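Local coordinates for hypothetical UPF0131 protein PH0828 (Pyrococcus horikoshii, PDB 1V30) that is a putative gamma-glutamylcyclotransferase whose activity has not been established, at residues Lys27-Leu32 / Glu60-Asp65. Residues are numbered along the deposited sequence; the frame is centred on the assembly and turned at random.
Sequences KGAKFL and EVYEVD
F31 sets its CD1 over one face of the Y62 ring, 3.7 Å from Y62 CZ and displaced toward the rim, with ring planes inclined at 51°. Y62 OH donates a 2.6 Å hydrogen bond to E60 OE1, which lies in the plane of the tyrosine ring, while E60 CB borders the edge of the F31 ring. These residues share one face of the antiparallel sheet in this gamma-glutamylcyclotransferase-like fold, where 30-37 is an outer strand beside central strand 56-64. F31 and Y62 form a non-hydrogen-bonded pair; F31 CG stands anti to its own N (chi1 175°), which carries the ring obliquely across Y62. E60 OE2 forms a salt bridge with R17, and E60 OE1 also accepts K18 N; both partners directly follow L16, which probably binds substrate, as in relatives. Replacing Y62 by alanine would probably strip F31 CD1 of its resting face and E60 OE1 of its hydroxyl partner. Backbone bonds pair K30 and E63 both ways, and L32 N donates to V61 O. L32 CD2 meets E63 OE1 (3.3 Å). On the other face, K30, bent at chi3 and chi4, brings NZ into a salt bridge with E63 OE2 (2.5 Å), from above the carboxylate plane.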
# COMPACT_ATOMS: atom_id res chain seq x y z
N LYS A 27 8.47 6.53 -9.71
CA LYS A 27 9.26 6.21 -10.90
C LYS A 27 10.78 6.29 -10.73
O LYS A 27 11.52 5.63 -11.46
CB LYS A 27 8.79 7.08 -12.06
CG LYS A 27 7.66 6.45 -12.86
CD LYS A 27 6.72 5.64 -11.95
CE LYS A 27 5.75 4.78 -12.74
NZ LYS A 27 4.76 5.60 -13.50
N GLY A 28 11.24 7.08 -9.77
CA GLY A 28 12.67 7.20 -9.55
C GLY A 28 13.15 6.40 -8.35
O GLY A 28 14.35 6.26 -8.12
N ALA A 29 12.20 5.86 -7.58
CA ALA A 29 12.51 5.09 -6.39
C ALA A 29 13.12 3.72 -6.68
O ALA A 29 13.02 3.20 -7.79
CB ALA A 29 11.24 4.92 -5.55
N LYS A 30 13.76 3.14 -5.67
CA LYS A 30 14.38 1.83 -5.81
C LYS A 30 13.50 0.74 -5.21
O LYS A 30 13.18 0.77 -4.02
CB LYS A 30 15.76 1.80 -5.14
CG LYS A 30 16.44 0.44 -5.21
CD LYS A 30 17.89 0.47 -4.72
CE LYS A 30 18.00 0.89 -3.27
NZ LYS A 30 17.67 2.33 -3.06
N PHE A 31 13.09 -0.21 -6.04
CA PHE A 31 12.26 -1.33 -5.60
C PHE A 31 13.15 -2.36 -4.93
O PHE A 31 14.10 -2.87 -5.53
CB PHE A 31 11.55 -1.95 -6.81
CG PHE A 31 10.75 -3.18 -6.48
CD1 PHE A 31 9.68 -3.13 -5.58
CD2 PHE A 31 11.03 -4.40 -7.09
CE1 PHE A 31 8.92 -4.26 -5.30
CE2 PHE A 31 10.28 -5.54 -6.82
CZ PHE A 31 9.22 -5.47 -5.92
N LEU A 32 12.85 -2.68 -3.67
CA LEU A 32 13.64 -3.66 -2.93
C LEU A 32 13.04 -5.05 -3.08
O LEU A 32 13.75 -6.05 -3.09
CB LEU A 32 13.70 -3.30 -1.44
CG LEU A 32 14.32 -1.95 -1.04
CD1 LEU A 32 14.33 -1.86 0.48
CD2 LEU A 32 15.74 -1.83 -1.59
N GLU A 60 4.80 -3.73 -1.46
CA GLU A 60 5.96 -3.56 -2.31
C GLU A 60 6.80 -2.60 -1.48
O GLU A 60 6.29 -1.56 -1.03
CB GLU A 60 5.59 -2.92 -3.64
CG GLU A 60 4.97 -3.88 -4.64
CD GLU A 60 4.39 -3.18 -5.85
OE1 GLU A 60 4.83 -2.07 -6.18
OE2 GLU A 60 3.48 -3.77 -6.47
N VAL A 61 8.06 -2.93 -1.25
CA VAL A 61 8.92 -2.07 -0.45
C VAL A 61 9.89 -1.28 -1.33
O VAL A 61 10.57 -1.85 -2.20
CB VAL A 61 9.72 -2.90 0.58
CG1 VAL A 61 10.51 -1.98 1.49
CG2 VAL A 61 8.77 -3.76 1.39
N TYR A 62 9.95 0.03 -1.10
CA TYR A 62 10.81 0.92 -1.86
C TYR A 62 11.67 1.81 -0.98
O TYR A 62 11.35 2.05 0.19
CB TYR A 62 9.98 1.86 -2.74
CG TYR A 62 9.16 1.21 -3.82
CD1 TYR A 62 7.93 0.62 -3.53
CD2 TYR A 62 9.62 1.18 -5.13
CE1 TYR A 62 7.18 0.01 -4.52
CE2 TYR A 62 8.88 0.57 -6.14
CZ TYR A 62 7.66 -0.01 -5.82
OH TYR A 62 6.93 -0.63 -6.81
N GLU A 63 12.75 2.29 -1.57
CA GLU A 63 13.64 3.24 -0.91
C GLU A 63 13.41 4.50 -1.73
O GLU A 63 13.58 4.48 -2.95
CB GLU A 63 15.11 2.83 -1.02
CG GLU A 63 15.51 1.58 -0.26
CD GLU A 63 17.02 1.42 -0.17
OE1 GLU A 63 17.49 0.34 0.24
OE2 GLU A 63 17.74 2.38 -0.52
N VAL A 64 13.01 5.58 -1.07
CA VAL A 64 12.75 6.84 -1.76
C VAL A 64 13.54 7.96 -1.08
O VAL A 64 13.83 7.87 0.11
CB VAL A 64 11.25 7.22 -1.73
CG1 VAL A 64 10.42 6.09 -2.31
CG2 VAL A 64 10.81 7.51 -0.30
N ASP A 65 13.90 9.00 -1.83
CA ASP A 65 14.63 10.10 -1.21
C ASP A 65 13.67 10.98 -0.43
O ASP A 65 12.45 10.84 -0.55
CB ASP A 65 15.40 10.93 -2.26
CG ASP A 65 14.53 11.44 -3.38
OD1 ASP A 65 13.42 11.95 -3.09
OD2 ASP A 65 14.96 11.36 -4.55